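Local atomic coordinates of NleG5-1 effector (Enterobacteria phage YYZ-2008, PDB entry 5VGC), a protein that probably acts as a ubiquitin-protein transferase, a bacterial effector whose C-terminal part belongs to the RING-related NleG family and which binds calcium ions. Residues A[158-163]-A[189-194]. The protein carries 1 engineered substitution. Sequence-based numbering, arbitrary orientation.
Sequences NSMNSN and SIAVSM
Met-160 crosses the end of Met-194, the two side chains meeting at about a right angle with their terminal methyl groups in apolar contact. The CB of Met-160 leaves the backbone pointing away from 189-194, and CG stands anti to the backbone N (chi1 -159°). Bends at the next two torsions swing the tip back. SD then lies 3.8 Å from Ser-193 OG and 3.7 Å from Met-194 CE. The terminal CE goes furthest, lying 3.5 Å from Met-194 CE and 4.2 Å from Ala-191 CB. Met-194, extended beyond CG, runs out to meet the bent chain; its SD accepts a weak hydrogen bond from Ala-191 N (3.6 Å) within the same segment. Its CG also comes to 4.2 Å from Ser-159 O, the carbonyl that closes the type I turn 159-162 by accepting from Ser-162 N. Glu-188 OE1 forms a hydrogen bond with Met-160 N, and Asn-54 of the second subunit packs on Met-160, Ala-191 and Ser-193. This surface contact within the RING-related family region joins the hairpin loop between antiparallel strands 152-157 and 164-169 to the 3-10 turn leading into strand 195-196, which pairs with 152-157; Val-192 rests on helix 111-125.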
loop_
_atom_site.group_PDB
_atom_site.type_symbol
_atom_site.label_atom_id
_atom_site.label_comp_id
_atom_site.label_asym_id
_atom_site.label_seq_id
_atom_site.Cartn_x
_atom_site.Cartn_y
_atom_site.Cartn_z
ATOM N N ASN A 158 -22.000 -8.807 11.663
ATOM C CA ASN A 158 -20.739 -9.351 12.136
ATOM C C ASN A 158 -19.621 -9.354 11.103
ATOM O O ASN A 158 -18.450 -9.374 11.466
ATOM C CB ASN A 158 -20.923 -10.771 12.689
ATOM C CG ASN A 158 -21.586 -10.783 14.047
ATOM O OD1 ASN A 158 -22.184 -9.772 14.469
ATOM N ND2 ASN A 158 -21.493 -11.924 14.741
ATOM N N SER A 159 -19.983 -9.330 9.827
ATOM C CA SER A 159 -19.029 -9.253 8.730
ATOM C C SER A 159 -19.734 -8.831 7.430
ATOM O O SER A 159 -20.948 -8.693 7.400
ATOM C CB SER A 159 -18.315 -10.594 8.555
ATOM O OG SER A 159 -19.164 -11.542 7.915
ATOM N N MET A 160 -18.963 -8.641 6.363
ATOM C CA MET A 160 -19.494 -8.212 5.067
ATOM C C MET A 160 -20.734 -8.991 4.623
ATOM O O MET A 160 -21.693 -8.391 4.144
ATOM C CB MET A 160 -18.413 -8.287 3.979
ATOM C CG MET A 160 -18.708 -7.403 2.772
ATOM S SD MET A 160 -18.925 -5.665 3.203
ATOM C CE MET A 160 -17.207 -5.143 3.266
ATOM N N ASN A 161 -20.722 -10.316 4.794
ATOM C CA ASN A 161 -21.821 -11.181 4.344
ATOM C C ASN A 161 -22.560 -11.946 5.456
ATOM O O ASN A 161 -23.255 -12.900 5.185
ATOM C CB ASN A 161 -21.290 -12.179 3.317
ATOM C CG ASN A 161 -20.342 -11.545 2.328
ATOM O OD1 ASN A 161 -19.229 -12.032 2.147
ATOM N ND2 ASN A 161 -20.770 -10.452 1.687
ATOM N N SER A 162 -22.436 -11.513 6.710
ATOM C CA SER A 162 -23.017 -12.244 7.826
ATOM C C SER A 162 -24.503 -11.920 7.880
ATOM O O SER A 162 -24.917 -10.770 7.625
ATOM C CB SER A 162 -22.376 -11.876 9.150
ATOM O OG SER A 162 -22.967 -12.639 10.181
ATOM N N ASN A 163 -25.298 -12.937 8.184
ATOM C CA ASN A 163 -26.714 -12.722 8.485
ATOM C C ASN A 163 -26.985 -12.302 9.935
ATOM O O ASN A 163 -28.131 -12.022 10.283
ATOM C CB ASN A 163 -27.498 -13.950 8.073
ATOM C CG ASN A 163 -27.517 -14.141 6.563
ATOM O OD1 ASN A 163 -27.616 -13.183 5.810
ATOM N ND2 ASN A 163 -27.436 -15.373 6.125
ATOM N N SER A 189 -12.834 -3.719 7.138
ATOM C CA SER A 189 -13.176 -2.304 7.150
ATOM C C SER A 189 -14.688 -2.190 7.253
ATOM O O SER A 189 -15.419 -2.903 6.568
ATOM C CB SER A 189 -12.651 -1.592 5.903
ATOM O OG SER A 189 -11.363 -1.043 6.158
ATOM N N ILE A 190 -15.134 -1.300 8.120
ATOM C CA ILE A 190 -16.556 -1.068 8.325
ATOM C C ILE A 190 -17.131 -0.324 7.114
ATOM O O ILE A 190 -16.609 0.723 6.763
ATOM C CB ILE A 190 -16.813 -0.268 9.627
ATOM C CG1 ILE A 190 -16.322 -1.073 10.833
ATOM C CG2 ILE A 190 -18.282 0.060 9.732
ATOM C CD1 ILE A 190 -16.654 -0.493 12.169
ATOM N N ALA A 191 -18.199 -0.862 6.512
ATOM C CA ALA A 191 -18.795 -0.328 5.277
ATOM C C ALA A 191 -20.315 -0.229 5.376
ATOM O O ALA A 191 -20.920 -1.046 6.071
ATOM C CB ALA A 191 -18.419 -1.236 4.119
ATOM N N VAL A 192 -20.924 0.740 4.668
ATOM C CA VAL A 192 -22.388 0.977 4.715
ATOM C C VAL A 192 -23.274 -0.276 4.771
ATOM O O VAL A 192 -24.193 -0.368 5.615
ATOM C CB VAL A 192 -22.956 1.866 3.557
ATOM C CG1 VAL A 192 -23.040 3.314 3.956
ATOM C CG2 VAL A 192 -22.197 1.701 2.262
ATOM N N SER A 193 -22.999 -1.234 3.895
ATOM C CA SER A 193 -23.828 -2.436 3.810
ATOM C C SER A 193 -23.873 -3.236 5.134
ATOM O O SER A 193 -24.832 -3.977 5.378
ATOM C CB SER A 193 -23.363 -3.313 2.660
ATOM O OG SER A 193 -21.994 -3.536 2.811
ATOM N N MET A 194 -22.848 -3.077 5.977
ATOM C CA MET A 194 -22.865 -3.680 7.326
ATOM C C MET A 194 -23.865 -3.044 8.302
ATOM O O MET A 194 -24.245 -3.706 9.286
ATOM C CB MET A 194 -21.468 -3.665 7.958
ATOM C CG MET A 194 -20.442 -4.536 7.249
ATOM S SD MET A 194 -18.780 -4.124 7.813
ATOM C CE MET A 194 -17.828 -5.092 6.663
#